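Local coordinates for adhesion G-protein coupled receptor G6 (Danio rerio, PDB 6V55) that probably mediates cell adhesion and signalling in myelination through a multidomain, calcium-binding extracellular region, at residues A[369-372]-A[373-377]. Residues are numbered along the deposited sequence; the frame is centred on the assembly and turned at random.
Sequences LNQT and FQNWM. With NAG (2-acetamido-2-deoxy-beta-D-glucopyranose), chain J.
F373 folds back against L369 one turn earlier in helix 361-374 of the SEA domain. Its CB already faces back toward L369 O; CG sits beside the backbone N rather than the carbonyl (chi1 -59°), which sends the ring back along the helix. CD2 then comes within 3.1 Å of L369 O, an oblique approach to the ring, and CE2 meets CD2 of L369 at 4.0 Å, the two side chains running side by side. Beyond them, the ring touches I422, M425 and L426 of helix 419-427 and V380 of strand 380-392, while L369 packs on V382 and I385. Cutting F373 back to an alanine is likely to open a gap between the two helices and the strand and leave L369 CD2 without its aromatic neighbour. On the exposed side the amides of Q371 and Q374 lie 19° from parallel, NE2 of Q371 3.2 Å from OE1 of Q374 but badly angled for a bond. The helix winds down as N375 N donates to Q371 O (3.1 Å, 137° at the hydrogen) and weakly to T372 O, which also lies at the edge of the W376 ring, near its plane, 3.4 Å from CD1. M377, with positive phi, is the C-prime residue of a Schellman motif. L369 and F373 thus form the apolar side, Q371 and Q374 the exposed one, and N370 holds N-acetylglucosamine on ND2 at the border, tied to the strand by OD1 accepting from V382 N.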
ATOM      1  N   LEU A 369      -0.060  42.365  -0.850  1.00 37.45           N
ATOM      2  CA  LEU A 369      -0.238  40.910  -0.854  1.00 33.54           C
ATOM      3  C   LEU A 369      -1.207  40.479   0.244  1.00 31.84           C
ATOM      4  O   LEU A 369      -2.156  39.744  -0.031  1.00 26.82           O
ATOM      5  CB  LEU A 369       1.113  40.185  -0.704  1.00 27.83           C
ATOM      6  CG  LEU A 369       1.935  39.789  -1.951  1.00 26.09           C
ATOM      7  CD1 LEU A 369       3.413  39.649  -1.648  1.00 21.96           C
ATOM      8  CD2 LEU A 369       1.439  38.515  -2.622  1.00 22.00           C
ATOM      9  N   ASN A 370      -1.007  40.988   1.474  1.00 35.04           N
ATOM     10  CA  ASN A 370      -1.922  40.769   2.599  1.00 35.99           C
ATOM     11  C   ASN A 370      -3.337  41.262   2.295  1.00 46.43           C
ATOM     12  O   ASN A 370      -4.314  40.551   2.565  1.00 53.54           O
ATOM     13  CB  ASN A 370      -1.407  41.508   3.834  1.00 40.28           C
ATOM     14  CG  ASN A 370      -0.566  40.651   4.750  1.00 45.31           C
ATOM     15  OD1 ASN A 370      -0.119  39.578   4.380  1.00 38.58           O
ATOM     16  ND2 ASN A 370      -0.354  41.144   5.977  1.00 60.04           N
ATOM     17  N   GLN A 371      -3.459  42.460   1.697  1.00 47.09           N
ATOM     18  CA  GLN A 371      -4.763  43.032   1.382  1.00 45.73           C
ATOM     19  C   GLN A 371      -5.497  42.293   0.271  1.00 45.86           C
ATOM     20  O   GLN A 371      -6.731  42.262   0.295  1.00 52.30           O
ATOM     21  CB  GLN A 371      -4.648  44.498   0.958  1.00 52.04           C
ATOM     22  CG  GLN A 371      -5.035  45.539   2.015  1.00 57.69           C
ATOM     23  CD  GLN A 371      -6.504  45.484   2.433  1.00 57.84           C
ATOM     24  OE1 GLN A 371      -7.386  45.063   1.669  1.00 56.99           O
ATOM     25  NE2 GLN A 371      -6.767  45.904   3.666  1.00 57.07           N
ATOM     26  N   THR A 372      -4.793  41.723  -0.718  1.00 40.50           N
ATOM     27  CA  THR A 372      -5.499  41.147  -1.871  1.00 38.70           C
ATOM     28  C   THR A 372      -6.186  39.833  -1.519  1.00 40.30           C
ATOM     29  O   THR A 372      -7.328  39.597  -1.935  1.00 42.32           O
ATOM     30  CB  THR A 372      -4.549  40.944  -3.060  1.00 34.80           C
ATOM     31  OG1 THR A 372      -3.853  42.168  -3.338  1.00 30.41           O
ATOM     32  CG2 THR A 372      -5.317  40.480  -4.341  1.00 23.07           C
ATOM     33  N   PHE A 373      -5.526  38.983  -0.726  1.00 39.47           N
ATOM     34  CA  PHE A 373      -6.155  37.727  -0.327  1.00 38.03           C
ATOM     35  C   PHE A 373      -7.316  37.953   0.645  1.00 39.83           C
ATOM     36  O   PHE A 373      -8.308  37.217   0.593  1.00 39.80           O
ATOM     37  CB  PHE A 373      -5.095  36.788   0.251  1.00 34.32           C
ATOM     38  CG  PHE A 373      -3.988  36.477  -0.719  1.00 30.60           C
ATOM     39  CD1 PHE A 373      -4.283  36.002  -1.981  1.00 25.86           C
ATOM     40  CD2 PHE A 373      -2.658  36.656  -0.368  1.00 29.89           C
ATOM     41  CE1 PHE A 373      -3.288  35.724  -2.899  1.00 26.26           C
ATOM     42  CE2 PHE A 373      -1.641  36.420  -1.292  1.00 29.04           C
ATOM     43  CZ  PHE A 373      -1.959  35.940  -2.553  1.00 29.28           C
ATOM     44  N   GLN A 374      -7.260  39.007   1.468  1.00 42.64           N
ATOM     45  CA  GLN A 374      -8.394  39.290   2.338  1.00 46.57           C
ATOM     46  C   GLN A 374      -9.548  39.993   1.615  1.00 44.97           C
ATOM     47  O   GLN A 374     -10.668  39.978   2.135  1.00 48.71           O
ATOM     48  CB  GLN A 374      -7.943  40.095   3.555  1.00 49.35           C
ATOM     49  CG  GLN A 374      -7.853  41.552   3.313  1.00 61.54           C
ATOM     50  CD  GLN A 374      -8.099  42.358   4.554  1.00 72.66           C
ATOM     51  OE1 GLN A 374      -7.211  43.076   5.025  1.00 77.76           O
ATOM     52  NE2 GLN A 374      -9.306  42.254   5.097  1.00 74.59           N
ATOM     53  N   ASN A 375      -9.331  40.553   0.412  1.00 39.72           N
ATOM     54  CA  ASN A 375     -10.449  40.988  -0.427  1.00 33.23           C
ATOM     55  C   ASN A 375     -11.210  39.824  -1.067  1.00 33.31           C
ATOM     56  O   ASN A 375     -12.295  40.046  -1.611  1.00 38.00           O
ATOM     57  CB  ASN A 375      -9.990  41.915  -1.560  1.00 31.10           C
ATOM     58  CG  ASN A 375      -9.384  43.221  -1.063  1.00 33.62           C
ATOM     59  OD1 ASN A 375      -9.400  43.529   0.133  1.00 37.71           O
ATOM     60  ND2 ASN A 375      -8.787  43.970  -1.983  1.00 30.07           N
ATOM     61  N   TRP A 376     -10.678  38.603  -1.047  1.00 31.81           N
ATOM     62  CA  TRP A 376     -11.442  37.434  -1.481  1.00 40.57           C
ATOM     63  C   TRP A 376     -11.770  36.484  -0.333  1.00 44.53           C
ATOM     64  O   TRP A 376     -12.107  35.316  -0.589  1.00 39.35           O
ATOM     65  CB  TRP A 376     -10.705  36.673  -2.583  1.00 45.56           C
ATOM     66  CG  TRP A 376     -10.515  37.432  -3.855  1.00 50.71           C
ATOM     67  CD1 TRP A 376      -9.428  38.174  -4.221  1.00 53.22           C
ATOM     68  CD2 TRP A 376     -11.445  37.526  -4.935  1.00 51.94           C
ATOM     69  NE1 TRP A 376      -9.623  38.716  -5.467  1.00 55.09           N
ATOM     70  CE2 TRP A 376     -10.856  38.334  -5.926  1.00 54.89           C
ATOM     71  CE3 TRP A 376     -12.723  37.006  -5.158  1.00 50.62           C
ATOM     72  CZ2 TRP A 376     -11.504  38.638  -7.121  1.00 56.65           C
ATOM     73  CZ3 TRP A 376     -13.366  37.306  -6.343  1.00 51.31           C
ATOM     74  CH2 TRP A 376     -12.755  38.115  -7.312  1.00 54.76           C
ATOM     75  N   MET A 377     -11.647  36.966   0.916  1.00 51.66           N
ATOM     76  CA  MET A 377     -11.922  36.240   2.165  1.00 55.58           C
ATOM     77  C   MET A 377     -11.089  34.968   2.340  1.00 47.88           C
ATOM     78  O   MET A 377     -11.527  34.029   3.014  1.00 47.88           O
ATOM     79  CB  MET A 377     -13.425  35.921   2.348  1.00 68.84           C
ATOM     80  CG  MET A 377     -14.422  37.106   2.282  1.00 78.85           C
ATOM     81  SD  MET A 377     -14.021  38.661   3.124  1.00 88.37           S
ATOM     82  CE  MET A 377     -13.604  38.156   4.795  1.00 87.07           C
TER
HETATM   83  C1  NAG J 908       0.406  40.559   7.063  1.00 52.97           C
HETATM   84  C2  NAG J 908       0.984  41.690   7.961  1.00 63.07           C
HETATM   85  C3  NAG J 908       1.660  41.100   9.216  1.00 62.25           C
HETATM   86  C4  NAG J 908       0.709  40.171   9.968  1.00 60.67           C
HETATM   87  C5  NAG J 908       0.228  39.060   9.032  1.00 58.66           C
HETATM   88  C6  NAG J 908      -0.758  38.111   9.676  1.00 58.95           C
HETATM   89  C7  NAG J 908       1.832  43.864   7.162  1.00 70.43           C
HETATM   90  C8  NAG J 908       2.880  44.554   6.342  1.00 70.63           C
HETATM   91  N2  NAG J 908       1.915  42.527   7.217  1.00 68.89           N
HETATM   92  O3  NAG J 908       2.109  42.147  10.074  1.00 59.79           O
HETATM   93  O4  NAG J 908       1.350  39.602  11.105  1.00 60.88           O
HETATM   94  O5  NAG J 908      -0.426  39.636   7.885  1.00 56.07           O
HETATM   95  O6  NAG J 908      -1.173  38.550  10.963  1.00 60.89           O
HETATM   96  O7  NAG J 908       0.951  44.488   7.753  1.00 70.18           O